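Local coordinates for protein Pcza361.24 (Amycolatopsis orientalis, PDB 3G2M) that probably transfers a methyl group from S-adenosyl-L-methionine to a nitrogen of glycopeptide antibiotics during their biosynthesis, at residues 83-88 / 104-109; 152-157 / 184-189; 29-34 / 227-232; 36-41 / 242-247; 69-74 / 272-277. All blocks are in the same frame, centred on the assembly; numbering follows the deposited sequence.

Contact 1 of 5, residues 83-88 / 104-109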
# COMPACT_ATOMS: atom_id res chain seq x y z
N SER A 83 -15.82 31.51 -0.92
CA SER A 83 -16.98 31.97 -1.67
C SER A 83 -17.70 30.77 -2.30
O SER A 83 -17.36 30.35 -3.41
N GLY A 84 -18.67 30.22 -1.57
CA GLY A 84 -19.46 29.10 -2.07
C GLY A 84 -19.42 27.84 -1.21
O GLY A 84 -18.58 27.73 -0.32
N PRO A 85 -20.35 26.90 -1.48
CA PRO A 85 -20.44 25.59 -0.83
C PRO A 85 -19.17 24.74 -0.93
O PRO A 85 -18.44 24.80 -1.92
CB PRO A 85 -21.59 24.92 -1.57
CG PRO A 85 -22.44 26.06 -2.04
CD PRO A 85 -21.44 27.09 -2.45
N VAL A 86 -18.92 23.96 0.12
CA VAL A 86 -17.78 23.05 0.20
C VAL A 86 -18.29 21.61 0.21
O VAL A 86 -19.24 21.30 0.92
CB VAL A 86 -16.92 23.33 1.47
CG1 VAL A 86 -15.75 22.36 1.58
CG2 VAL A 86 -16.42 24.78 1.47
N LEU A 87 -17.66 20.74 -0.58
CA LEU A 87 -17.97 19.32 -0.52
C LEU A 87 -16.98 18.61 0.41
O LEU A 87 -15.78 18.64 0.18
CB LEU A 87 -17.94 18.71 -1.93
CG LEU A 87 -18.16 17.20 -2.06
CD1 LEU A 87 -19.54 16.78 -1.56
CD2 LEU A 87 -17.95 16.79 -3.51
N GLU A 88 -17.49 18.01 1.48
CA GLU A 88 -16.65 17.21 2.37
C GLU A 88 -16.90 15.72 2.14
O GLU A 88 -18.01 15.23 2.33
CB GLU A 88 -16.87 17.57 3.84
CG GLU A 88 -15.94 16.82 4.79
CD GLU A 88 -16.32 16.92 6.25
OE1 GLU A 88 -17.21 17.74 6.59
OE2 GLU A 88 -15.73 16.20 7.07
N GLY A 104 -19.15 29.38 9.12
CA GLY A 104 -20.13 30.00 8.23
C GLY A 104 -20.33 29.29 6.90
O GLY A 104 -21.21 29.68 6.12
N TRP A 105 -19.53 28.26 6.66
CA TRP A 105 -19.56 27.49 5.41
C TRP A 105 -20.90 26.81 5.14
O TRP A 105 -21.55 26.30 6.05
CB TRP A 105 -18.49 26.40 5.43
CG TRP A 105 -17.06 26.90 5.41
CD1 TRP A 105 -16.62 28.18 5.59
CD2 TRP A 105 -15.89 26.09 5.24
NE1 TRP A 105 -15.25 28.23 5.52
CE2 TRP A 105 -14.77 26.96 5.30
CE3 TRP A 105 -15.67 24.72 5.02
CZ2 TRP A 105 -13.46 26.51 5.16
CZ3 TRP A 105 -14.36 24.27 4.88
CH2 TRP A 105 -13.27 25.16 4.96
N GLU A 106 -21.31 26.81 3.87
CA GLU A 106 -22.30 25.87 3.38
C GLU A 106 -21.52 24.60 3.06
O GLU A 106 -20.52 24.65 2.33
CB GLU A 106 -22.97 26.39 2.11
CG GLU A 106 -23.91 27.57 2.31
CD GLU A 106 -24.58 27.97 1.01
OE1 GLU A 106 -24.24 29.03 0.46
OE2 GLU A 106 -25.45 27.20 0.54
N VAL A 107 -21.95 23.47 3.62
CA VAL A 107 -21.23 22.20 3.41
C VAL A 107 -22.17 21.11 2.91
O VAL A 107 -23.24 20.90 3.48
CB VAL A 107 -20.49 21.70 4.69
CG1 VAL A 107 -19.63 20.46 4.38
CG2 VAL A 107 -19.60 22.79 5.28
N THR A 108 -21.77 20.45 1.83
CA THR A 108 -22.38 19.19 1.43
C THR A 108 -21.48 18.09 1.98
O THR A 108 -20.30 18.00 1.64
CB THR A 108 -22.52 19.07 -0.10
OG1 THR A 108 -23.36 20.13 -0.58
CG2 THR A 108 -23.13 17.72 -0.50
N ALA A 109 -22.03 17.30 2.90
CA ALA A 109 -21.26 16.25 3.56
C ALA A 109 -21.68 14.91 2.98
O ALA A 109 -22.84 14.53 3.04
CB ALA A 109 -21.48 16.30 5.05
O HOH W 1 -19.53 28.33 2.06
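Three backbone hydrogen bonds join strand 86-88 to strand 107-109 in parallel, the first reaching back to Glu-106, with Val-86 beside Val-107, Leu-87 beside Thr-108 and Glu-88 beside Ala-109. Val-86 N gives to Glu-106 O at 2.8 Å, Thr-108 N returns a bond to Val-86 O, and Glu-88 N closes the ladder on Thr-108 O with an N-H...O angle of 165°. The same carbonyls also take CA-H...O contacts, such as Leu-87 CA to Thr-108 O at 3.4 Å. Ahead of the ladder a water carries the pairing on: it donates to Gly-84 O (2.6 Å) and accepts from Glu-106 N.

The apolar contacts fall on both faces of the sheet. Val-86 CG2 meets the six-membered ring of the Trp-105 indole obliquely, 3.6 Å from CE3; Phe-100 stacks on the same indole. On the face of Leu-87 and Thr-108, the methyls Leu-87 CD1 and Thr-108 CG2 meet at 3.9 Å. Pro-85 and Glu-106 run side by side where the strands begin.

Glu-88 reaches Val-107 CG1 with its CB alone; its extended chain carries OE1 away to a hydrogen bond with Thr-97 OG1. The pair belongs to the beta-alpha-beta unit of strand 86-89, helix 97-101 and strand 107-111. Its chemistry is thus a polar backbone seam flanked by apolar side chains, with water where the strands begin and the Glu-88 carboxylate holding the start of helix 97-101 rather than the neighbouring strand.

Contact 2 of 5, residues 152-157 / 184-189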
# COMPACT_ATOMS: atom_id res chain seq x y z
N GLY A 152 -16.51 24.87 -5.38
CA GLY A 152 -15.27 25.63 -5.42
C GLY A 152 -14.19 25.01 -4.54
O GLY A 152 -13.01 25.27 -4.73
N THR A 153 -14.62 24.21 -3.57
CA THR A 153 -13.74 23.55 -2.60
C THR A 153 -14.23 22.13 -2.32
O THR A 153 -15.41 21.92 -2.05
CB THR A 153 -13.70 24.33 -1.25
OG1 THR A 153 -13.44 25.71 -1.49
CG2 THR A 153 -12.61 23.77 -0.33
N VAL A 154 -13.31 21.17 -2.40
CA VAL A 154 -13.58 19.79 -2.01
C VAL A 154 -12.50 19.35 -1.01
O VAL A 154 -11.32 19.55 -1.25
CB VAL A 154 -13.62 18.82 -3.23
CG1 VAL A 154 -13.84 17.37 -2.76
CG2 VAL A 154 -14.71 19.22 -4.22
N VAL A 155 -12.92 18.77 0.11
CA VAL A 155 -11.99 18.39 1.18
C VAL A 155 -12.11 16.91 1.58
O VAL A 155 -13.19 16.32 1.50
CB VAL A 155 -12.11 19.30 2.46
CG1 VAL A 155 -11.82 20.76 2.12
CG2 VAL A 155 -13.47 19.19 3.11
N ILE A 156 -10.98 16.32 1.97
CA ILE A 156 -10.96 14.96 2.50
C ILE A 156 -9.92 14.83 3.61
O ILE A 156 -8.82 15.39 3.51
CB ILE A 156 -10.75 13.89 1.37
CG1 ILE A 156 -11.06 12.48 1.88
CG2 ILE A 156 -9.35 13.97 0.74
CD1 ILE A 156 -11.14 11.43 0.77
N SER A 157 -10.28 14.11 4.66
CA SER A 157 -9.41 13.94 5.81
C SER A 157 -8.52 12.71 5.67
O SER A 157 -8.88 11.74 5.01
CB SER A 157 -10.26 13.85 7.09
OG SER A 157 -9.44 13.91 8.25
N GLY A 184 -11.50 25.71 -8.85
CA GLY A 184 -11.80 25.09 -7.56
C GLY A 184 -10.61 24.33 -6.99
O GLY A 184 -9.74 23.88 -7.74
N LYS A 185 -10.56 24.19 -5.67
CA LYS A 185 -9.46 23.46 -5.05
C LYS A 185 -9.84 22.20 -4.27
O LYS A 185 -10.92 22.12 -3.65
CB LYS A 185 -8.54 24.39 -4.23
CG LYS A 185 -9.19 25.22 -3.13
CD LYS A 185 -8.29 26.42 -2.76
CE LYS A 185 -6.83 26.01 -2.53
NZ LYS A 185 -5.92 27.20 -2.38
N PHE A 186 -8.95 21.22 -4.35
CA PHE A 186 -9.07 19.95 -3.64
C PHE A 186 -8.07 19.99 -2.49
O PHE A 186 -6.86 20.09 -2.71
CB PHE A 186 -8.75 18.80 -4.61
CG PHE A 186 -8.90 17.42 -4.01
CD1 PHE A 186 -9.73 17.19 -2.90
CD2 PHE A 186 -8.24 16.34 -4.59
CE1 PHE A 186 -9.86 15.91 -2.37
CE2 PHE A 186 -8.39 15.05 -4.07
CZ PHE A 186 -9.19 14.83 -2.96
N LEU A 187 -8.58 19.94 -1.26
CA LEU A 187 -7.73 19.99 -0.08
C LEU A 187 -7.73 18.65 0.62
O LEU A 187 -8.79 18.07 0.84
CB LEU A 187 -8.19 21.07 0.91
CG LEU A 187 -8.14 22.57 0.62
CD1 LEU A 187 -6.73 23.08 0.48
CD2 LEU A 187 -8.95 22.98 -0.59
N LEU A 188 -6.55 18.17 0.98
CA LEU A 188 -6.41 16.91 1.69
C LEU A 188 -5.52 17.08 2.92
O LEU A 188 -4.53 17.80 2.88
CB LEU A 188 -5.79 15.83 0.79
CG LEU A 188 -6.23 15.62 -0.66
CD1 LEU A 188 -5.45 16.52 -1.62
CD2 LEU A 188 -5.99 14.15 -1.05
N SER A 189 -5.90 16.45 4.03
CA SER A 189 -4.96 16.25 5.12
C SER A 189 -4.43 14.83 5.03
O SER A 189 -5.16 13.92 4.61
CB SER A 189 -5.61 16.50 6.48
OG SER A 189 -6.57 15.52 6.79
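With CG anti to the backbone N (chi1 -177°), the Phe-186 side chain swings toward the strand 153-156, and its ring slants across to Val-154 and Ile-156. The edge of the ring meets backbone: CD1 lies 3.3 Å from Val-154 O, near the ring plane. Ile-156 sends its CG1 branch anti to N (chi1 -167°), which leaves CG2 between the backbone N and the carbonyl carbon; from there CG2 touches Phe-186 CE1 at 3.7 Å and Leu-188 CG at 3.8 Å. Leu-188 CG in turn sits over one face of the Phe-186 ring, toward its rim, so the three side chains touch one another.

On the other face Leu-187 is the shared partner: its CD2 meets Thr-153 CG2 at 3.8 Å and its CB meets Val-155 CG1.

Between the two faces run five backbone bonds of a parallel ladder, from Lys-185 N to Gly-152 O at one end to Ser-189 N to Ile-156 O (3.1 Å) at the other. At the Gly-152 end the backbones come close, Gly-184 CA 3.1 Å from Gly-152 O.

At the Ser-157 end the hydroxyls of Ser-157 and Ser-189 are 3.6 Å apart and each hydrogen-bonds Glu-71 OE2; Ser-157 contacts the cofactor in another structure of this protein. The two strands lie mid-sheet in the Rossmann-like fold, strand 86-89 flanking one and strand 284-290 the other, with helix 69-79 covering the Val-155 and Leu-187 face and helix 166-179 the Phe-186 and Ile-156 face.

Contact 3 of 5, residues 29-34 / 227-232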
# COMPACT_ATOMS: atom_id res chain seq x y z
N VAL A 29 -5.96 -8.96 15.11
CA VAL A 29 -4.51 -8.88 14.91
C VAL A 29 -3.75 -9.17 16.20
O VAL A 29 -4.00 -8.57 17.25
CB VAL A 29 -4.07 -7.52 14.29
CG1 VAL A 29 -2.56 -7.45 14.15
CG2 VAL A 29 -4.73 -7.32 12.94
N ARG A 30 -2.79 -10.09 16.10
CA ARG A 30 -2.10 -10.67 17.23
C ARG A 30 -0.68 -10.10 17.37
O ARG A 30 0.31 -10.80 17.13
CB ARG A 30 -2.05 -12.19 17.01
CG ARG A 30 -1.84 -13.04 18.22
CD ARG A 30 -1.76 -14.49 17.79
NE ARG A 30 -0.61 -15.18 18.39
CZ ARG A 30 -0.21 -16.40 18.04
NH1 ARG A 30 -0.85 -17.07 17.09
NH2 ARG A 30 0.84 -16.94 18.64
N THR A 31 -0.59 -8.83 17.75
CA THR A 31 0.68 -8.09 17.77
C THR A 31 1.70 -8.67 18.76
O THR A 31 1.31 -9.20 19.80
CB THR A 31 0.48 -6.56 18.03
OG1 THR A 31 0.20 -6.33 19.41
CG2 THR A 31 -0.66 -6.00 17.18
N PRO A 32 3.01 -8.57 18.43
CA PRO A 32 4.07 -9.06 19.30
C PRO A 32 3.92 -8.62 20.76
O PRO A 32 4.08 -9.44 21.67
CB PRO A 32 5.33 -8.44 18.69
CG PRO A 32 5.02 -8.34 17.24
CD PRO A 32 3.55 -8.01 17.18
N HIS A 33 3.60 -7.34 20.99
CA HIS A 33 3.42 -6.83 22.35
C HIS A 33 2.15 -7.39 23.02
O HIS A 33 2.16 -7.67 24.22
CB HIS A 33 3.42 -5.30 22.38
CG HIS A 33 3.46 -4.74 23.77
ND1 HIS A 33 2.32 -4.53 24.52
CD2 HIS A 33 4.50 -4.37 24.55
CE1 HIS A 33 2.66 -4.04 25.70
NE2 HIS A 33 3.98 -3.94 25.74
N ALA A 34 1.07 -7.53 22.24
CA ALA A 34 -0.18 -8.12 22.74
C ALA A 34 0.02 -9.56 23.20
O ALA A 34 -0.46 -9.94 24.27
CB ALA A 34 -1.28 -8.04 21.69
N ILE A 227 2.11 0.34 7.33
CA ILE A 227 0.96 -0.09 8.11
C ILE A 227 1.12 0.49 9.51
O ILE A 227 2.17 0.32 10.13
CB ILE A 227 0.83 -1.63 8.17
CG1 ILE A 227 0.45 -2.18 6.79
CG2 ILE A 227 -0.23 -2.06 9.22
CD1 ILE A 227 0.46 -3.71 6.71
N GLN A 228 0.11 1.22 9.97
CA GLN A 228 0.07 1.71 11.34
C GLN A 228 -0.54 0.63 12.22
O GLN A 228 -1.69 0.22 12.02
CB GLN A 228 -0.76 2.99 11.46
CG GLN A 228 -0.75 3.58 12.88
CD GLN A 228 -1.97 4.45 13.16
OE1 GLN A 228 -3.09 3.96 13.30
NE2 GLN A 228 -1.74 5.76 13.26
N GLU A 229 0.25 0.18 13.19
CA GLU A 229 -0.18 -0.85 14.12
C GLU A 229 -0.26 -0.27 15.52
O GLU A 229 0.71 0.32 16.01
CB GLU A 229 0.79 -2.03 14.09
CG GLU A 229 0.34 -3.23 14.91
CD GLU A 229 1.51 -4.11 15.31
OE1 GLU A 229 1.79 -5.08 14.58
OE2 GLU A 229 2.15 -3.81 16.33
N ILE A 230 -1.42 -0.41 16.15
CA ILE A 230 -1.61 0.03 17.53
C ILE A 230 -1.96 -1.14 18.44
O ILE A 230 -2.66 -2.08 18.03
CB ILE A 230 -2.68 1.15 17.66
CG1 ILE A 230 -4.05 0.66 17.19
CG2 ILE A 230 -2.23 2.40 16.89
CD1 ILE A 230 -5.23 1.52 17.61
N THR A 231 -1.44 -1.09 19.67
CA THR A 231 -1.81 -2.01 20.74
C THR A 231 -2.15 -1.14 21.94
O THR A 231 -1.30 -0.41 22.45
CB THR A 231 -0.64 -2.96 21.11
OG1 THR A 231 -0.22 -3.71 19.96
CG2 THR A 231 -1.06 -3.93 22.23
N ILE A 232 -3.41 -1.22 22.38
CA ILE A 232 -3.88 -0.46 23.55
C ILE A 232 -4.32 -1.40 24.67
O ILE A 232 -5.03 -2.38 24.43
CB ILE A 232 -5.06 0.50 23.20
CG1 ILE A 232 -4.76 1.28 21.91
CG2 ILE A 232 -5.34 1.46 24.37
CD1 ILE A 232 -5.96 1.99 21.32
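Thr-31 OG1 holds two partners at once: the hydroxyl of Thr-231, OG1 to OG1 at 2.7 Å, and the backbone N of Ala-34, which donates to it over 3.2 Å. The first bond crosses from the start of the helix to the strand; the second stays within 29-34 and is an N-cap, closing the first turn of helix 32-40. Both depend on the Thr-31 hydroxyl lying between its backbone N and carbonyl carbon (chi1 76°).

The same torsion leaves the methyl beside the backbone N, where CG2 packs against the carboxylate of Glu-229, 3.4 Å from CD, as the two side chains pass each other in opposite directions. Around this point strand 219-234 belongs to a sheet that runs on into the second subunit, since residues 227-232 pair in an antiparallel beta ladder with a strand of that chain. Glu-229 OE1 is bound by two arginines, Arg-248 of its own chain and Arg-220 of the second subunit, which would be expected to favour the charged carboxylate.

Thr-231 turns its other branch to the helix. Its CG2 approaches His-33 ND1 at 4.1 Å and lies 4.2 Å from Ala-34 CB, so a single threonine offers hydroxyl to the cap and methyl to the first helical turn. Beyond it the His-33 ring meets that of His-218 of the second subunit, their planes about 35° apart.

Contact 4 of 5, residues 36-41 / 242-247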
# COMPACT_ATOMS: atom_id res chain seq x y z
N VAL A 36 2.78 -11.04 24.30
CA VAL A 36 3.52 -11.01 25.56
C VAL A 36 2.64 -10.58 26.74
O VAL A 36 2.70 -11.18 27.82
CB VAL A 36 4.79 -10.11 25.45
CG1 VAL A 36 5.54 -10.04 26.77
CG2 VAL A 36 5.72 -10.64 24.36
N LEU A 37 1.79 -9.57 26.52
CA LEU A 37 0.82 -9.11 27.51
C LEU A 37 -0.16 -10.19 27.94
O LEU A 37 -0.28 -10.48 29.13
CB LEU A 37 0.01 -7.92 26.97
CG LEU A 37 0.36 -6.49 27.33
CD1 LEU A 37 -0.57 -5.57 26.57
CD2 LEU A 37 0.25 -6.24 28.84
N LEU A 38 -0.86 -10.78 26.97
CA LEU A 38 -1.85 -11.82 27.23
C LEU A 38 -1.25 -13.04 27.91
O LEU A 38 -1.93 -13.75 28.65
CB LEU A 38 -2.57 -12.22 25.93
CG LEU A 38 -3.48 -11.16 25.29
CD1 LEU A 38 -3.68 -11.46 23.82
CD2 LEU A 38 -4.82 -11.05 26.02
N ALA A 39 0.04 -13.29 27.65
CA ALA A 39 0.77 -14.39 28.27
C ALA A 39 1.05 -14.12 29.75
O ALA A 39 0.95 -15.03 30.57
CB ALA A 39 2.06 -14.66 27.51
N SER A 40 1.39 -12.88 30.07
CA SER A 40 1.74 -12.50 31.45
C SER A 40 0.53 -12.11 32.31
O SER A 40 0.65 -11.88 33.52
CB SER A 40 2.78 -11.37 31.45
OG SER A 40 2.19 -10.09 31.31
N VAL A 41 -0.64 -12.04 31.68
CA VAL A 41 -1.85 -11.57 32.35
C VAL A 41 -2.91 -12.68 32.48
O VAL A 41 -2.80 -13.74 31.86
CB VAL A 41 -2.44 -10.33 31.64
CG1 VAL A 41 -3.46 -10.72 30.57
CG2 VAL A 41 -3.05 -9.37 32.64
N PHE A 242 -8.88 -7.87 31.47
CA PHE A 242 -7.80 -7.10 30.87
C PHE A 242 -7.92 -7.17 29.35
O PHE A 242 -7.52 -8.15 28.73
CB PHE A 242 -6.45 -7.66 31.34
CG PHE A 242 -5.27 -6.78 31.01
CD1 PHE A 242 -4.92 -5.72 31.84
CD2 PHE A 242 -4.51 -7.01 29.87
CE1 PHE A 242 -3.83 -4.91 31.54
CE2 PHE A 242 -3.42 -6.20 29.57
CZ PHE A 242 -3.08 -5.15 30.41
N VAL A 243 -8.51 -6.13 28.75
CA VAL A 243 -8.74 -6.11 27.31
C VAL A 243 -7.60 -5.42 26.55
O VAL A 243 -7.26 -4.26 26.81
CB VAL A 243 -10.12 -5.50 26.91
CG1 VAL A 243 -11.26 -6.24 27.60
CG2 VAL A 243 -10.18 -4.00 27.21
N VAL A 244 -7.00 -6.17 25.64
CA VAL A 244 -5.93 -5.66 24.79
C VAL A 244 -6.52 -5.42 23.40
O VAL A 244 -6.97 -6.36 22.74
CB VAL A 244 -4.72 -6.62 24.73
CG1 VAL A 244 -3.56 -6.00 23.96
CG2 VAL A 244 -4.27 -7.00 26.13
N CYS A 245 -6.52 -4.16 22.97
CA CYS A 245 -7.11 -3.77 21.69
C CYS A 245 -6.01 -3.54 20.66
O CYS A 245 -5.07 -2.79 20.90
CB CYS A 245 -7.94 -2.50 21.84
SG CYS A 245 -9.25 -2.58 23.10
N THR A 246 -6.13 -4.20 19.50
CA THR A 246 -5.16 -4.05 18.43
C THR A 246 -5.84 -3.64 17.13
O THR A 246 -7.04 -3.85 16.95
CB THR A 246 -4.34 -5.34 18.17
OG1 THR A 246 -5.20 -6.38 17.69
CG2 THR A 246 -3.61 -5.80 19.45
N HIS A 247 -5.06 -3.04 16.22
CA HIS A 247 -5.57 -2.70 14.90
C HIS A 247 -4.42 -2.42 13.93
O HIS A 247 -3.37 -1.93 14.33
CB HIS A 247 -6.52 -1.50 14.94
CG HIS A 247 -7.25 -1.27 13.66
ND1 HIS A 247 -8.34 -2.03 13.28
CD2 HIS A 247 -7.03 -0.39 12.65
CE1 HIS A 247 -8.77 -1.61 12.10
NE2 HIS A 247 -7.99 -0.62 11.70
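Val-41 CG2 sits over one face of the Phe-242 ring, a CH-pi contact of 4.1 Å to the centroid and 23° off the ring normal. It is displaced toward the rim, with CG the nearest ring atom at 3.8 Å, while Val-41 CG1 reaches CD2 at 3.9 Å. Farther out on the ring, Leu-37 CD2 touches Phe-242 CE2 at 3.7 Å, the two side chains crossing at about a right angle. Leu-37 splits its methyls between two residues, for its CD1 rests on Val-244, 4.0 Å from CG2. Leu-38 CD2 comes to the same Val-244 methyl at 4.1 Å.

Leu-37 and Leu-38 come from the last turn of helix 32-40, Val-41 from just after it; Phe-242 precedes the strand that Val-244 begins. Leu-37 and Val-41 point to the other segment, while Leu-38 bends its CD2 round to it. CG of Phe-242 is anti to the backbone N (chi1 -168°), which carries the ring out toward the helix end.

Farther out, Phe-242 also packs on Pro-234 and Glu-237, Leu-38 on Leu-47, and Val-244 on Thr-231 and Ala-34. Backbone bonds tie 242-246 to strand 47-49 and to Val-46 just before it. Every contact between the two segments is made by carbon, so the helix end is held to the sheet by shape and dispersion, without directional polar bonds.

Contact 5 of 5, residues 69-74 / 272-277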
# COMPACT_ATOMS: atom_id res chain seq x y z
N THR A 69 -10.22 19.85 15.82
CA THR A 69 -10.33 21.31 15.79
C THR A 69 -9.14 21.95 15.08
O THR A 69 -9.32 22.88 14.30
CB THR A 69 -10.49 21.92 17.21
OG1 THR A 69 -9.67 21.19 18.13
CG2 THR A 69 -11.94 21.87 17.66
N SER A 70 -7.94 21.45 15.37
CA SER A 70 -6.72 21.93 14.73
C SER A 70 -6.70 21.60 13.24
O SER A 70 -6.20 22.38 12.43
CB SER A 70 -5.49 21.34 15.41
OG SER A 70 -5.38 21.79 16.75
N GLU A 71 -7.23 20.43 12.90
CA GLU A 71 -7.28 19.99 11.51
C GLU A 71 -8.24 20.86 10.70
O GLU A 71 -7.87 21.36 9.64
CB GLU A 71 -7.68 18.51 11.43
CG GLU A 71 -7.59 17.95 10.02
CD GLU A 71 -8.07 16.51 9.92
OE1 GLU A 71 -8.23 15.83 10.95
OE2 GLU A 71 -8.29 16.06 8.77
N ALA A 72 -9.45 21.07 11.22
CA ALA A 72 -10.44 21.91 10.55
C ALA A 72 -9.93 23.33 10.35
O ALA A 72 -10.16 23.94 9.31
CB ALA A 72 -11.76 21.91 11.32
N ARG A 73 -9.22 23.83 11.36
CA ARG A 73 -8.55 25.12 11.32
C ARG A 73 -7.55 25.21 10.17
O ARG A 73 -7.50 26.23 9.47
CB ARG A 73 -7.83 25.36 12.65
CG ARG A 73 -7.49 26.81 12.98
CD ARG A 73 -6.91 26.91 14.39
NE ARG A 73 -5.65 26.17 14.50
CZ ARG A 73 -5.22 25.54 15.59
NH1 ARG A 73 -5.97 25.52 16.69
NH2 ARG A 73 -4.06 24.91 15.57
N GLU A 74 -6.76 24.15 9.96
CA GLU A 74 -5.79 24.14 8.87
C GLU A 74 -6.47 24.16 7.51
O GLU A 74 -6.00 24.84 6.60
CB GLU A 74 -4.82 22.96 8.97
CG GLU A 74 -3.63 23.21 9.90
CD GLU A 74 -2.71 24.34 9.45
OE1 GLU A 74 -2.50 24.55 8.23
OE2 GLU A 74 -2.16 25.02 10.34
N THR A 272 1.68 21.69 3.26
CA THR A 272 2.03 22.35 4.51
C THR A 272 1.94 21.39 5.69
O THR A 272 0.85 20.99 6.09
CB THR A 272 1.14 23.59 4.77
OG1 THR A 272 1.09 24.41 3.60
CG2 THR A 272 1.68 24.41 5.95
N PRO A 273 3.10 21.02 6.26
CA PRO A 273 3.08 20.20 7.47
C PRO A 273 2.51 20.96 8.67
O PRO A 273 2.70 22.18 8.78
CB PRO A 273 4.56 19.84 7.69
CG PRO A 273 5.32 20.90 6.97
CD PRO A 273 4.48 21.30 5.80
N PHE A 274 1.81 20.25 9.55
CA PHE A 274 1.22 20.84 10.75
C PHE A 274 0.99 19.77 11.81
O PHE A 274 1.00 18.57 11.50
CB PHE A 274 -0.08 21.59 10.42
CG PHE A 274 -1.23 20.70 10.00
CD1 PHE A 274 -2.18 20.29 10.93
CD2 PHE A 274 -1.37 20.29 8.68
CE1 PHE A 274 -3.25 19.48 10.55
CE2 PHE A 274 -2.44 19.48 8.30
CZ PHE A 274 -3.38 19.08 9.23
N ALA A 275 0.79 20.20 13.05
CA ALA A 275 0.51 19.30 14.16
C ALA A 275 -0.99 19.12 14.34
O ALA A 275 -1.73 20.11 14.45
CB ALA A 275 1.15 19.81 15.44
N SER A 276 -1.43 17.87 14.36
CA SER A 276 -2.85 17.56 14.50
C SER A 276 -3.42 17.90 15.88
O SER A 276 -4.62 18.15 16.02
CB SER A 276 -3.11 16.08 14.16
OG SER A 276 -2.34 15.23 14.99
N GLY A 277 -2.56 17.92 16.89
CA GLY A 277 -2.97 18.30 18.25
C GLY A 277 -2.78 19.78 18.55
O GLY A 277 -2.84 20.19 19.72
O HOH W 2 -6.76 17.91 14.65
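Glu-74 lays its CG on the face of the Phe-274 ring, the tight part of this contact: CG is 3.4 Å from CD1 and 3.6 Å from the ring centroid, in a CH-pi contact 20° off the normal. The glutamate chain is bent at chi2 (-63°), which folds its carboxylate back along the ring, the two planes only 20° apart, so CD lies 3.9 Å from Phe-274 CB. Glu-74 OE1 is buried here with nothing better than a long, weak ion pair to Arg-78. Glu-71 joins more loosely, its CA 4.2 Å from Phe-274 CE1.

Around the start of the helix the fit changes. Ser-70 CB meets Ser-276 O at 3.4 Å, but its OG only grazes the backbone of Gly-277. Next to it a water bridges the segments, donating to Ser-276 O at 2.6 Å and accepting a weak bond from Glu-71 N. Gly-277 on this side is exposed, whereas the Phe-274 ring is buried and also packs on Met-284 and Leu-286.

The contact thus sets helix 69-79 against 267-274, an edge strand of the seven-stranded methyltransferase sheet. From the same helix Glu-71 reaches inward to Arg-95 by a salt bridge, close to Ser-157; both of those residues bind the cofactor in other structures of this protein, at the C-terminal ends of the parallel strands, where Rossmann-like methyltransferases hold S-adenosyl-L-methionine.

In the fold
Contacts 1 and 2 are the buried pair, parallel ladders in one sheet, joined by hydrogen bonds from Leu-87 to Thr-153 and Val-155. Contact 5, partly buried beside this core, brings a helix to the edge of that sheet and meets contact 2 at the carboxylate of Glu-71. Contacts 3 and 4 are outlying, across the chain's centre from contacts 1 and 2, some 32 to 43 Å between centres, and share helix 32-40 on a second, smaller sheet. Backbone bonds thus dominate in the core; away from the parallel ladders side chains do the work, through hydroxyls beside the subunit interface in 3, hydrocarbon alone in 4, and a ring, a glutamate and a water in 5.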